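Local coordinates for uncharacterized ParM protein (Staphylococcus aureus, PDB 3JS6) that probably polymerises into dynamic actin-like filaments that segregate plasmid DNA, at residues N3-A8 / G18-E23; M7-G12 / G101-E106; K24-S29 / D321-N326; N47-S52 / G67-K72; G165-L170 / R293-G298. One frame throughout, in Å; residues are numbered along the deposited sequence.

Interaction 1 of 5, residues N3-A8 / G18-E23; sequences NVYVMA and GKINDE
Y5 meets the second segment with two parts of its side chain. Its CB packs on CD1 of I20 at 4.0 Å, and CD2 of its ring lies 3.6 Å from ND2 of N21, the ring and amide planes being 71° apart. With CG beside the backbone N (chi1 -64°), the ring passes the N21 side chain at a slant, and its hydroxyl bonds to E109. At V6 the two backbones stand too far apart to bond directly, and two waters fill in. One donates to V6 O at 2.6 Å and accepts from N21 N; the other accepts from V6 N at 2.8 Å and donates to OD1 of N21. The strands belong to the antiparallel hairpin 4-11/15-20, whose connecting loop probably corresponds to the first phosphate loop of actin-family ATPases, while a type II' turn, I20 to E23, leads into the next strand. M7, a selenomethionine, runs alongside I20 and points the same way, its CG 4.1 Å from CD1 of I20. A8 completes the pairing: its N donates to K19 O at 3.0 Å, nearly straight at 171°, and K19 N returns a bond to A8 O at 2.9 Å. That carbonyl oxygen also receives a CA-H...O contact from G18. Although the K19 side chain starts on the same sheet face as A8, it stretches away, and its NZ is held by N21 O and by a salt bridge to E331.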
# COMPACT_ATOMS: atom_id res chain seq x y z
N ASN A 3 -26.75 3.99 4.89
CA ASN A 3 -25.65 4.09 5.85
C ASN A 3 -24.40 3.42 5.23
O ASN A 3 -24.06 2.30 5.59
CB ASN A 3 -26.08 3.34 7.11
CG ASN A 3 -25.02 3.34 8.18
OD1 ASN A 3 -25.04 2.47 9.07
ND2 ASN A 3 -24.11 4.31 8.13
N VAL A 4 -23.73 4.11 4.31
CA VAL A 4 -22.57 3.52 3.63
C VAL A 4 -21.21 4.14 3.98
O VAL A 4 -21.04 5.35 4.01
CB VAL A 4 -22.78 3.59 2.11
CG1 VAL A 4 -21.65 2.91 1.39
CG2 VAL A 4 -24.14 2.96 1.74
N TYR A 5 -20.24 3.28 4.24
CA TYR A 5 -18.88 3.70 4.60
C TYR A 5 -17.90 3.41 3.47
O TYR A 5 -18.17 2.57 2.62
CB TYR A 5 -18.41 2.94 5.83
CG TYR A 5 -19.21 3.24 7.06
CD1 TYR A 5 -20.17 2.35 7.52
CD2 TYR A 5 -19.01 4.43 7.75
CE1 TYR A 5 -20.92 2.63 8.66
CE2 TYR A 5 -19.75 4.72 8.88
CZ TYR A 5 -20.70 3.83 9.33
OH TYR A 5 -21.46 4.13 10.45
N VAL A 6 -16.76 4.10 3.46
CA VAL A 6 -15.79 3.87 2.41
C VAL A 6 -14.55 3.17 2.98
O VAL A 6 -13.93 3.67 3.91
CB VAL A 6 -15.38 5.21 1.75
CG1 VAL A 6 -14.18 5.00 0.82
CG2 VAL A 6 -16.56 5.76 0.93
N MSE A 7 -14.24 2.00 2.44
CA MSE A 7 -13.05 1.25 2.86
C MSE A 7 -12.00 1.44 1.77
O MSE A 7 -12.28 1.16 0.60
CB MSE A 7 -13.30 -0.24 2.97
CG MSE A 7 -14.13 -0.72 4.16
SE MSE A 7 -14.21 -2.70 4.14
CE MSE A 7 -15.02 -3.01 5.84
N ALA A 8 -10.80 1.88 2.15
CA ALA A 8 -9.71 2.05 1.21
C ALA A 8 -8.66 1.04 1.65
O ALA A 8 -8.30 0.99 2.82
CB ALA A 8 -9.16 3.45 1.28
N GLY A 18 -4.78 0.00 5.37
CA GLY A 18 -6.22 0.13 5.34
C GLY A 18 -6.70 1.41 6.00
O GLY A 18 -6.08 1.92 6.93
N LYS A 19 -7.82 1.94 5.53
CA LYS A 19 -8.35 3.15 6.16
C LYS A 19 -9.86 3.19 6.04
O LYS A 19 -10.42 2.84 5.00
CB LYS A 19 -7.73 4.40 5.51
CG LYS A 19 -8.13 5.74 6.13
CD LYS A 19 -7.37 6.90 5.49
CE LYS A 19 -7.67 8.22 6.22
NZ LYS A 19 -9.04 8.73 5.93
N ILE A 20 -10.53 3.56 7.12
CA ILE A 20 -11.98 3.72 7.11
C ILE A 20 -12.23 4.89 8.05
O ILE A 20 -11.76 4.90 9.18
CB ILE A 20 -12.74 2.42 7.56
CG1 ILE A 20 -14.26 2.68 7.50
CG2 ILE A 20 -12.31 1.96 8.94
CD1 ILE A 20 -15.13 1.43 7.54
N ASN A 21 -12.97 5.89 7.56
CA ASN A 21 -13.23 7.08 8.34
C ASN A 21 -11.86 7.62 8.82
O ASN A 21 -10.96 7.80 8.00
CB ASN A 21 -14.17 6.76 9.50
CG ASN A 21 -15.54 6.23 9.01
OD1 ASN A 21 -16.06 6.68 7.99
ND2 ASN A 21 -16.10 5.28 9.74
N ASP A 22 -11.69 7.86 10.11
CA ASP A 22 -10.42 8.38 10.61
C ASP A 22 -9.52 7.29 11.16
O ASP A 22 -8.51 7.57 11.79
CB ASP A 22 -10.67 9.43 11.68
CG ASP A 22 -11.48 10.60 11.16
OD1 ASP A 22 -11.08 11.18 10.13
OD2 ASP A 22 -12.52 10.95 11.77
N GLU A 23 -9.89 6.04 10.91
CA GLU A 23 -9.14 4.89 11.41
C GLU A 23 -8.24 4.30 10.32
O GLU A 23 -8.63 4.22 9.16
CB GLU A 23 -10.14 3.82 11.87
CG GLU A 23 -10.41 3.72 13.37
CD GLU A 23 -10.38 5.04 14.13
OE1 GLU A 23 -11.31 5.87 13.99
OE2 GLU A 23 -9.41 5.23 14.89
O HOH W 1 -13.48 6.14 4.73
O HOH W 2 -16.57 6.22 5.26

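Interaction 2 of 5, residues M7-G12 / G101-E106; sequences MALDFG and GLLARE
L103 pushes its CD1 methyl between M7 and L9, touching CB of M7 at 3.7 Å and CD2 of L9 at 3.8 Å. This is the dense part of the contact. The selenomethionine chain of M7 slides past L103 in the opposite direction; extended beyond CG (chi2 -176°), it carries CE past L103 to A104. There CE stops 3.5 Å from the backbone N of A104 and 3.9 Å from A104 CB, and 3.8 Å from CB of L103. The CD1 methyl of L103 also lies 3.9 Å from A8 O on the strand backbone. The arrangement is helix-on-sheet packing in the N-terminal actin-like domain: helix 90-104 lies on the M7 side of the sheet at strand 4-11, while A8 turns its methyl the other way, to helix 325-342. The strand ends in D10-F11-G12, consistent with the phosphate-loop aspartate and glycine of actin-family ATPases, although L9 is the last residue here to touch the helix segment. Beyond L103 and A104 the contact thins quickly. L102, partly exposed, faces F25 and I27 instead of strand 4-11. R105 makes no contact with segment 7-12; its guanidinium forms a salt bridge with D146 and a hydrogen bond to OG of S52. E106, also partly exposed, lies beside I20 and E23.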
# COMPACT_ATOMS: atom_id res chain seq x y z
N MSE A 7 -14.24 2.00 2.44
CA MSE A 7 -13.05 1.25 2.86
C MSE A 7 -12.00 1.44 1.77
O MSE A 7 -12.28 1.16 0.60
CB MSE A 7 -13.30 -0.24 2.97
CG MSE A 7 -14.13 -0.72 4.16
SE MSE A 7 -14.21 -2.70 4.14
CE MSE A 7 -15.02 -3.01 5.84
N ALA A 8 -10.80 1.88 2.15
CA ALA A 8 -9.71 2.05 1.21
C ALA A 8 -8.66 1.04 1.65
O ALA A 8 -8.30 0.99 2.82
CB ALA A 8 -9.16 3.45 1.28
N LEU A 9 -8.20 0.23 0.71
CA LEU A 9 -7.24 -0.84 0.99
C LEU A 9 -6.12 -0.84 -0.01
O LEU A 9 -6.33 -0.56 -1.18
CB LEU A 9 -7.94 -2.19 0.93
CG LEU A 9 -8.82 -2.54 2.14
CD1 LEU A 9 -9.72 -3.76 1.82
CD2 LEU A 9 -7.90 -2.83 3.35
N ASP A 10 -4.92 -1.18 0.46
CA ASP A 10 -3.74 -1.20 -0.41
C ASP A 10 -2.98 -2.47 -0.06
O ASP A 10 -2.31 -2.51 0.98
CB ASP A 10 -2.89 0.02 -0.10
CG ASP A 10 -1.62 0.11 -0.96
OD1 ASP A 10 -1.39 -0.76 -1.83
OD2 ASP A 10 -0.86 1.08 -0.77
N PHE A 11 -3.09 -3.49 -0.90
CA PHE A 11 -2.41 -4.76 -0.65
C PHE A 11 -1.06 -4.73 -1.35
O PHE A 11 -0.88 -5.29 -2.42
CB PHE A 11 -3.25 -5.92 -1.16
CG PHE A 11 -4.59 -6.04 -0.48
CD1 PHE A 11 -5.73 -5.45 -1.03
CD2 PHE A 11 -4.70 -6.70 0.74
CE1 PHE A 11 -6.96 -5.52 -0.37
CE2 PHE A 11 -5.94 -6.78 1.41
CZ PHE A 11 -7.07 -6.18 0.85
N GLY A 12 -0.10 -4.07 -0.72
CA GLY A 12 1.21 -3.93 -1.33
C GLY A 12 2.27 -4.95 -1.02
O GLY A 12 2.03 -6.02 -0.44
N GLY A 101 -12.24 -7.28 7.44
CA GLY A 101 -12.76 -7.43 8.79
C GLY A 101 -12.23 -6.40 9.78
O GLY A 101 -12.99 -5.90 10.62
N LEU A 102 -10.95 -6.07 9.69
CA LEU A 102 -10.34 -5.08 10.60
C LEU A 102 -11.00 -3.72 10.40
O LEU A 102 -11.22 -2.99 11.36
CB LEU A 102 -8.84 -4.92 10.35
CG LEU A 102 -7.80 -5.63 11.21
CD1 LEU A 102 -6.42 -5.04 10.86
CD2 LEU A 102 -8.09 -5.45 12.72
N LEU A 103 -11.27 -3.37 9.15
CA LEU A 103 -11.92 -2.09 8.90
C LEU A 103 -13.37 -2.15 9.40
O LEU A 103 -13.86 -1.18 10.00
CB LEU A 103 -11.86 -1.72 7.42
CG LEU A 103 -10.44 -1.48 6.84
CD1 LEU A 103 -10.55 -0.97 5.40
CD2 LEU A 103 -9.66 -0.45 7.69
N ALA A 104 -14.05 -3.29 9.19
CA ALA A 104 -15.44 -3.44 9.63
C ALA A 104 -15.56 -3.29 11.14
O ALA A 104 -16.53 -2.73 11.65
CB ALA A 104 -16.02 -4.82 9.18
N ARG A 105 -14.55 -3.78 11.87
CA ARG A 105 -14.59 -3.70 13.31
C ARG A 105 -14.58 -2.25 13.80
O ARG A 105 -14.96 -1.97 14.93
CB ARG A 105 -13.39 -4.45 13.91
CG ARG A 105 -13.55 -4.76 15.41
CD ARG A 105 -12.59 -3.92 16.23
NE ARG A 105 -11.20 -4.19 15.87
CZ ARG A 105 -10.49 -5.22 16.32
NH1 ARG A 105 -9.23 -5.39 15.92
NH2 ARG A 105 -11.03 -6.08 17.18
N GLU A 106 -14.14 -1.33 12.95
CA GLU A 106 -14.11 0.09 13.33
C GLU A 106 -15.48 0.76 13.19
O GLU A 106 -15.63 1.93 13.49
CB GLU A 106 -13.07 0.85 12.51
CG GLU A 106 -11.62 0.42 12.80
CD GLU A 106 -11.26 0.50 14.28
OE1 GLU A 106 -11.80 1.39 15.00
OE2 GLU A 106 -10.44 -0.30 14.74

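Interaction 3 of 5, residues K24-S29 / D321-N326; sequences KFVIPS and DSQFSN
K24 lays its chain across one face of the F324 ring. CD stands squarely over the middle, 3.9 Å from the ring centroid and 1° off the normal, a CH-pi contact. From there the chain runs obliquely over the face toward the far rim: NZ ends 4.3 Å from the F324 centroid and 34° off the normal, an off-centre cation-pi contact. CG of K24 is tucked between its backbone N and carbonyl carbon (chi1 57°), and the rest of the chain is extended, which gives it the reach to span the ring. Past the rim, NZ of K24 approaches OD2 of D321 at 3.8 Å, a long salt bridge. The strand backbone meets the ring differently: F25 O comes up at its edge, near the ring plane, 3.3 Å from CE2 of F324. V26 crosses the phenyl side chain at about a right angle, and its CB touches CZ of F324 at 3.7 Å. The backbone N of F324 is tied to D321 O at 2.8 Å, just before helix 325-342 begins. The contact thus ties strand 23-33 of the N-terminal actin-like sheet to the approach of the C-terminal helix. It probably rests mainly on dispersion, with weak electrostatic help: the ammonium is probably stabilised modestly by both the ring face and the carboxylate, while the carbonyl at the rim would favour the weakly positive edge hydrogens.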
# COMPACT_ATOMS: atom_id res chain seq x y z
N LYS A 24 -7.03 3.88 10.69
CA LYS A 24 -6.17 3.29 9.67
C LYS A 24 -5.24 2.26 10.26
O LYS A 24 -5.10 2.21 11.46
CB LYS A 24 -5.40 4.39 8.91
CG LYS A 24 -4.55 5.30 9.76
CD LYS A 24 -3.96 6.42 8.90
CE LYS A 24 -2.94 7.25 9.65
NZ LYS A 24 -2.22 8.21 8.76
N PHE A 25 -4.67 1.40 9.41
CA PHE A 25 -3.73 0.39 9.88
C PHE A 25 -2.71 0.06 8.81
O PHE A 25 -2.95 0.27 7.63
CB PHE A 25 -4.46 -0.90 10.33
CG PHE A 25 -4.99 -1.75 9.19
CD1 PHE A 25 -4.13 -2.53 8.41
CD2 PHE A 25 -6.37 -1.75 8.89
CE1 PHE A 25 -4.62 -3.31 7.36
CE2 PHE A 25 -6.87 -2.51 7.85
CZ PHE A 25 -5.99 -3.30 7.07
N VAL A 26 -1.54 -0.43 9.24
CA VAL A 26 -0.49 -0.87 8.33
C VAL A 26 0.11 -2.08 9.07
O VAL A 26 0.58 -1.98 10.18
CB VAL A 26 0.55 0.25 8.02
CG1 VAL A 26 1.10 0.87 9.31
CG2 VAL A 26 1.66 -0.35 7.11
N ILE A 27 -0.00 -3.25 8.44
CA ILE A 27 0.39 -4.53 9.01
C ILE A 27 1.08 -5.35 7.95
O ILE A 27 0.70 -5.29 6.77
CB ILE A 27 -0.90 -5.28 9.47
CG1 ILE A 27 -1.62 -4.44 10.54
CG2 ILE A 27 -0.59 -6.71 9.98
CD1 ILE A 27 -3.07 -4.85 10.82
N PRO A 28 2.12 -6.13 8.34
CA PRO A 28 2.84 -6.96 7.38
C PRO A 28 1.89 -7.93 6.69
O PRO A 28 0.95 -8.43 7.30
CB PRO A 28 3.85 -7.70 8.25
CG PRO A 28 4.16 -6.70 9.33
CD PRO A 28 2.77 -6.16 9.66
N SER A 29 2.13 -8.18 5.41
CA SER A 29 1.29 -9.08 4.63
C SER A 29 1.61 -10.53 5.01
O SER A 29 2.20 -11.26 4.23
CB SER A 29 1.53 -8.82 3.14
OG SER A 29 0.82 -9.72 2.33
N ASP A 321 3.38 10.85 5.67
CA ASP A 321 2.98 9.45 5.79
C ASP A 321 2.81 8.82 4.42
O ASP A 321 1.72 8.36 4.08
CB ASP A 321 1.68 9.31 6.57
CG ASP A 321 1.90 9.08 8.05
OD1 ASP A 321 2.39 10.00 8.73
OD2 ASP A 321 1.59 7.96 8.54
N SER A 322 3.90 8.80 3.65
CA SER A 322 3.90 8.23 2.31
C SER A 322 3.32 6.81 2.28
O SER A 322 2.79 6.37 1.26
CB SER A 322 5.33 8.20 1.74
OG SER A 322 5.85 9.50 1.55
N GLN A 323 3.40 6.08 3.39
CA GLN A 323 2.87 4.72 3.41
C GLN A 323 1.36 4.72 3.15
O GLN A 323 0.83 3.78 2.56
CB GLN A 323 3.17 4.05 4.76
CG GLN A 323 2.67 4.85 5.96
CD GLN A 323 3.26 4.39 7.29
OE1 GLN A 323 3.09 5.06 8.31
NE2 GLN A 323 3.93 3.24 7.29
N PHE A 324 0.67 5.77 3.58
CA PHE A 324 -0.78 5.84 3.37
C PHE A 324 -1.26 6.63 2.12
O PHE A 324 -2.47 6.79 1.90
CB PHE A 324 -1.43 6.38 4.64
CG PHE A 324 -1.33 5.43 5.81
CD1 PHE A 324 -0.42 5.65 6.84
CD2 PHE A 324 -2.14 4.30 5.86
CE1 PHE A 324 -0.30 4.74 7.92
CE2 PHE A 324 -2.03 3.38 6.92
CZ PHE A 324 -1.11 3.60 7.95
N SER A 325 -0.32 7.12 1.32
CA SER A 325 -0.66 7.88 0.11
C SER A 325 -1.63 7.18 -0.82
O SER A 325 -2.61 7.78 -1.26
CB SER A 325 0.59 8.26 -0.69
OG SER A 325 1.14 9.48 -0.25
N ASN A 326 -1.35 5.91 -1.15
CA ASN A 326 -2.24 5.16 -2.04
C ASN A 326 -3.65 5.09 -1.45
O ASN A 326 -4.63 5.41 -2.12
CB ASN A 326 -1.72 3.73 -2.25
CG ASN A 326 -0.61 3.63 -3.31
OD1 ASN A 326 0.15 2.66 -3.36
ND2 ASN A 326 -0.54 4.63 -4.17

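Interaction 4 of 5, residues N47-S52 / G67-K72; sequences NKLDVS and GNDLDK
D69 sends CB, CG and OD2 against L49 and D50. CB packs on CB of L49 at 3.8 Å. CG stands beside the D69 backbone N, anti to the carbonyl carbon, which directs the carboxylate at D50 and leaves CG 3.4 Å from the backbone N of D50. OD2 of D69 then accepts from that same D50 N at 2.6 Å, nearly straight at 169°, and is met on its anti side, 23° out of the carboxylate plane. The other oxygen, OD1, turns back to its own segment and faces NZ of K72 in a long salt bridge of 3.9 Å. The backbone of D69 answers in the reverse direction, its N donating to D50 O at 2.9 Å, so the two residues hold each other at two points. These bonds join the loop leading into strand 52-56 to the one leaving its antiparallel partner, strand 64-66. D50 is the centre of an inverse gamma turn, and G67 to L70 form a type I turn that runs into the weakly bonded helix 70-73. G67, with no side chain, lets its CA come 4.0 Å from V51 CA. Alongside, N68 and D50 point the same way: N68 ND2 donates to OD2 of D50 at 3.1 Å from above the carboxylate plane, 44° out of it, and also bonds weakly to V26 O. A water accepts from N68 N and donates weakly to OD1 of D50. CD1 of L49 rests on K72 O at 3.6 Å.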
# COMPACT_ATOMS: atom_id res chain seq x y z
N ASN A 47 -0.10 -10.82 27.84
CA ASN A 47 0.18 -9.59 27.12
C ASN A 47 -0.93 -9.26 26.12
O ASN A 47 -1.36 -10.12 25.37
CB ASN A 47 1.50 -9.69 26.36
CG ASN A 47 2.67 -9.88 27.27
OD1 ASN A 47 2.68 -10.79 28.10
ND2 ASN A 47 3.68 -9.02 27.12
N LYS A 48 -1.39 -8.00 26.14
CA LYS A 48 -2.42 -7.55 25.20
C LYS A 48 -1.67 -7.22 23.93
O LYS A 48 -1.00 -6.18 23.83
CB LYS A 48 -3.12 -6.30 25.72
CG LYS A 48 -3.92 -6.53 27.00
CD LYS A 48 -4.86 -7.73 26.88
CE LYS A 48 -5.85 -7.56 25.74
NZ LYS A 48 -6.78 -8.73 25.65
N LEU A 49 -1.76 -8.12 22.95
CA LEU A 49 -1.03 -7.96 21.70
C LEU A 49 -1.85 -7.32 20.59
O LEU A 49 -3.09 -7.40 20.57
CB LEU A 49 -0.52 -9.32 21.24
CG LEU A 49 0.38 -10.03 22.26
CD1 LEU A 49 0.86 -11.35 21.71
CD2 LEU A 49 1.56 -9.15 22.59
N ASP A 50 -1.15 -6.70 19.65
CA ASP A 50 -1.80 -6.05 18.52
C ASP A 50 -2.03 -7.09 17.43
O ASP A 50 -1.32 -7.13 16.41
CB ASP A 50 -0.94 -4.90 17.99
CG ASP A 50 -1.65 -4.08 16.93
OD1 ASP A 50 -2.88 -4.29 16.76
OD2 ASP A 50 -1.00 -3.23 16.27
N VAL A 51 -2.99 -7.98 17.69
CA VAL A 51 -3.33 -9.04 16.75
C VAL A 51 -4.77 -9.45 17.05
O VAL A 51 -5.20 -9.42 18.20
CB VAL A 51 -2.35 -10.25 16.91
CG1 VAL A 51 -2.48 -10.86 18.29
CG2 VAL A 51 -2.64 -11.31 15.84
N SER A 52 -5.52 -9.81 16.01
CA SER A 52 -6.91 -10.21 16.19
C SER A 52 -7.23 -11.59 15.62
O SER A 52 -6.47 -12.15 14.84
CB SER A 52 -7.84 -9.18 15.53
OG SER A 52 -7.73 -7.93 16.17
N GLY A 67 -2.32 -9.31 12.29
CA GLY A 67 -1.97 -8.14 13.08
C GLY A 67 -0.47 -7.95 13.21
O GLY A 67 0.32 -8.87 12.92
N ASN A 68 -0.06 -6.77 13.65
CA ASN A 68 1.35 -6.45 13.82
C ASN A 68 2.09 -7.38 14.77
O ASN A 68 3.28 -7.64 14.60
CB ASN A 68 1.49 -5.02 14.32
CG ASN A 68 1.25 -4.01 13.24
OD1 ASN A 68 1.93 -4.03 12.23
ND2 ASN A 68 0.27 -3.13 13.43
N ASP A 69 1.39 -7.90 15.78
CA ASP A 69 2.03 -8.79 16.75
C ASP A 69 1.79 -10.26 16.48
O ASP A 69 1.92 -11.10 17.38
CB ASP A 69 1.54 -8.48 18.17
CG ASP A 69 2.10 -7.18 18.70
OD1 ASP A 69 3.21 -6.81 18.28
OD2 ASP A 69 1.45 -6.54 19.55
N LEU A 70 1.46 -10.57 15.23
CA LEU A 70 1.20 -11.94 14.82
C LEU A 70 2.18 -12.98 15.39
O LEU A 70 1.77 -13.95 16.03
CB LEU A 70 1.23 -12.06 13.29
CG LEU A 70 1.01 -13.49 12.77
CD1 LEU A 70 -0.37 -14.01 13.24
CD2 LEU A 70 1.10 -13.52 11.24
N ASP A 71 3.47 -12.76 15.14
CA ASP A 71 4.50 -13.70 15.55
C ASP A 71 4.74 -13.78 17.06
O ASP A 71 5.45 -14.67 17.53
CB ASP A 71 5.80 -13.40 14.78
CG ASP A 71 5.59 -13.43 13.26
OD1 ASP A 71 4.78 -14.26 12.76
OD2 ASP A 71 6.24 -12.63 12.56
N LYS A 72 4.13 -12.86 17.80
CA LYS A 72 4.23 -12.87 19.26
C LYS A 72 3.13 -13.76 19.84
O LYS A 72 3.15 -14.11 21.04
CB LYS A 72 4.11 -11.45 19.83
CG LYS A 72 5.32 -10.59 19.50
CD LYS A 72 5.30 -9.21 20.15
CE LYS A 72 6.49 -8.40 19.65
NZ LYS A 72 6.59 -7.05 20.26
O HOH W 3 -2.48 -5.13 14.14

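Interaction 5 of 5, residues G165-L170 / R293-G298; sequences GTLLDL and RIIVTG
T166 and T297 grip one water between their hydroxyls, at 2.8 Å from OG1 of T166 and 2.7 Å from OG1 of T297. Next to this bridge the contact is apolar and centres on I295. T166 has its hydroxyl beside the backbone N and its methyl anti to that N (chi1 -64°), so OG1 serves the water while CG2 presses on CG2 of I295 at 3.6 Å. L167 comes in obliquely, its CD2 touching I295 CD1 at 3.7 Å. L170 slides by in the opposite direction and sets CD1 against I295 CG1 at 3.7 Å and I295 CG2 at 3.8 Å. One isoleucine is thus held by T166 and L167 of the helix and L170 just after it: CD1 of I295 goes to L167, while CG2 is shared by T166 and L170. The axes of helical segment 165-169 and strand 293-297 pass 9.8 Å apart at 112°. The contact joins the helix that follows strand 148-161 of the larger sheet to the smaller sheet, probably at the junction of the two halves of the actin-like fold. The strand ends at G298, where a glycine-rich turn begins, consistent with the adenosine motif of this family. Chemically, the contact between these segments is hydrocarbon packing of methyl on methyl and methylene, and the two hydroxyls at its border are linked through the water rather than directly.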
# COMPACT_ATOMS: atom_id res chain seq x y z
N GLY A 165 -3.34 6.06 -7.08
CA GLY A 165 -3.77 6.40 -5.75
C GLY A 165 -2.88 7.51 -5.22
O GLY A 165 -3.34 8.47 -4.62
N THR A 166 -1.59 7.35 -5.46
CA THR A 166 -0.60 8.33 -5.03
C THR A 166 -0.85 9.68 -5.71
O THR A 166 -0.89 10.70 -5.06
CB THR A 166 0.82 7.79 -5.35
OG1 THR A 166 1.04 6.60 -4.57
CG2 THR A 166 1.89 8.81 -5.00
N LEU A 167 -1.00 9.68 -7.03
CA LEU A 167 -1.27 10.93 -7.74
C LEU A 167 -2.52 11.64 -7.20
O LEU A 167 -2.54 12.87 -7.03
CB LEU A 167 -1.44 10.66 -9.24
CG LEU A 167 -0.13 10.50 -9.99
CD1 LEU A 167 -0.38 10.01 -11.40
CD2 LEU A 167 0.59 11.82 -10.00
N LEU A 168 -3.57 10.86 -6.96
CA LEU A 168 -4.84 11.38 -6.46
C LEU A 168 -4.77 11.96 -5.05
O LEU A 168 -5.54 12.86 -4.70
CB LEU A 168 -5.90 10.28 -6.52
CG LEU A 168 -6.31 9.89 -7.95
CD1 LEU A 168 -7.31 8.71 -7.87
CD2 LEU A 168 -6.93 11.08 -8.68
N ASP A 169 -3.86 11.42 -4.24
CA ASP A 169 -3.66 11.89 -2.87
C ASP A 169 -3.28 13.37 -2.97
O ASP A 169 -3.76 14.19 -2.20
CB ASP A 169 -2.51 11.08 -2.23
CG ASP A 169 -2.10 11.56 -0.82
OD1 ASP A 169 -2.96 11.97 0.00
OD2 ASP A 169 -0.88 11.49 -0.51
N LEU A 170 -2.44 13.70 -3.95
CA LEU A 170 -1.94 15.06 -4.13
C LEU A 170 -2.54 15.86 -5.28
O LEU A 170 -2.06 16.95 -5.58
CB LEU A 170 -0.43 15.02 -4.31
CG LEU A 170 0.29 14.28 -3.17
CD1 LEU A 170 1.78 14.24 -3.44
CD2 LEU A 170 0.00 14.97 -1.85
N ARG A 293 5.28 17.87 -12.13
CA ARG A 293 5.57 17.45 -10.76
C ARG A 293 6.04 16.00 -10.74
O ARG A 293 5.64 15.19 -11.57
CB ARG A 293 4.31 17.56 -9.88
CG ARG A 293 4.54 17.78 -8.36
CD ARG A 293 5.07 19.21 -8.08
NE ARG A 293 4.20 20.24 -8.65
CZ ARG A 293 3.05 20.66 -8.11
NH1 ARG A 293 2.61 20.14 -6.97
NH2 ARG A 293 2.32 21.56 -8.74
N ILE A 294 6.90 15.69 -9.80
CA ILE A 294 7.38 14.34 -9.61
C ILE A 294 7.08 14.11 -8.15
O ILE A 294 7.61 14.81 -7.27
CB ILE A 294 8.90 14.23 -9.86
CG1 ILE A 294 9.22 14.49 -11.34
CG2 ILE A 294 9.38 12.89 -9.41
CD1 ILE A 294 10.72 14.67 -11.63
N ILE A 295 6.19 13.16 -7.88
CA ILE A 295 5.82 12.84 -6.51
C ILE A 295 6.81 11.77 -6.07
O ILE A 295 7.00 10.75 -6.75
CB ILE A 295 4.36 12.28 -6.46
CG1 ILE A 295 3.35 13.41 -6.71
CG2 ILE A 295 4.05 11.73 -5.11
CD1 ILE A 295 3.08 13.72 -8.11
N VAL A 296 7.47 12.02 -4.94
CA VAL A 296 8.47 11.10 -4.41
C VAL A 296 7.76 10.30 -3.36
O VAL A 296 7.28 10.87 -2.39
CB VAL A 296 9.63 11.88 -3.79
CG1 VAL A 296 10.73 10.94 -3.34
CG2 VAL A 296 10.14 12.89 -4.82
N THR A 297 7.69 8.99 -3.53
CA THR A 297 6.99 8.14 -2.56
C THR A 297 7.79 6.86 -2.25
O THR A 297 8.93 6.71 -2.71
CB THR A 297 5.57 7.80 -3.12
OG1 THR A 297 4.76 7.26 -2.08
CG2 THR A 297 5.65 6.81 -4.28
N GLY A 298 7.22 5.96 -1.46
CA GLY A 298 7.95 4.73 -1.12
C GLY A 298 8.70 4.86 0.19
O GLY A 298 8.90 5.96 0.70
O HOH W 4 2.77 5.49 -2.74

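How the interactions relate
Interactions 1 and 2 share M7 and A8 on strand 4-11, with centres 8 Å apart, and use the same sheet from its hairpin and from its covering helix. Interaction 3 continues that sheet: G18 O lies 2.9 Å from F25 N, and F25 CE2 lies 3.5 Å from L103 CD2 of interaction 2. It also leads to interaction 5, since S325 OG lies 2.9 Å from D169 OD2. Interaction 4 is peripheral, but R105 NH1 of interaction 2 reaches S52 OG at 3.0 Å, and I27 CG2 of interaction 3 lies 3.5 Å from G67 C. In actin-family ATPases the nucleotide sits between the two halves; here that probable cleft, near which 7-12 and 293-298 probably end, holds no nucleotide.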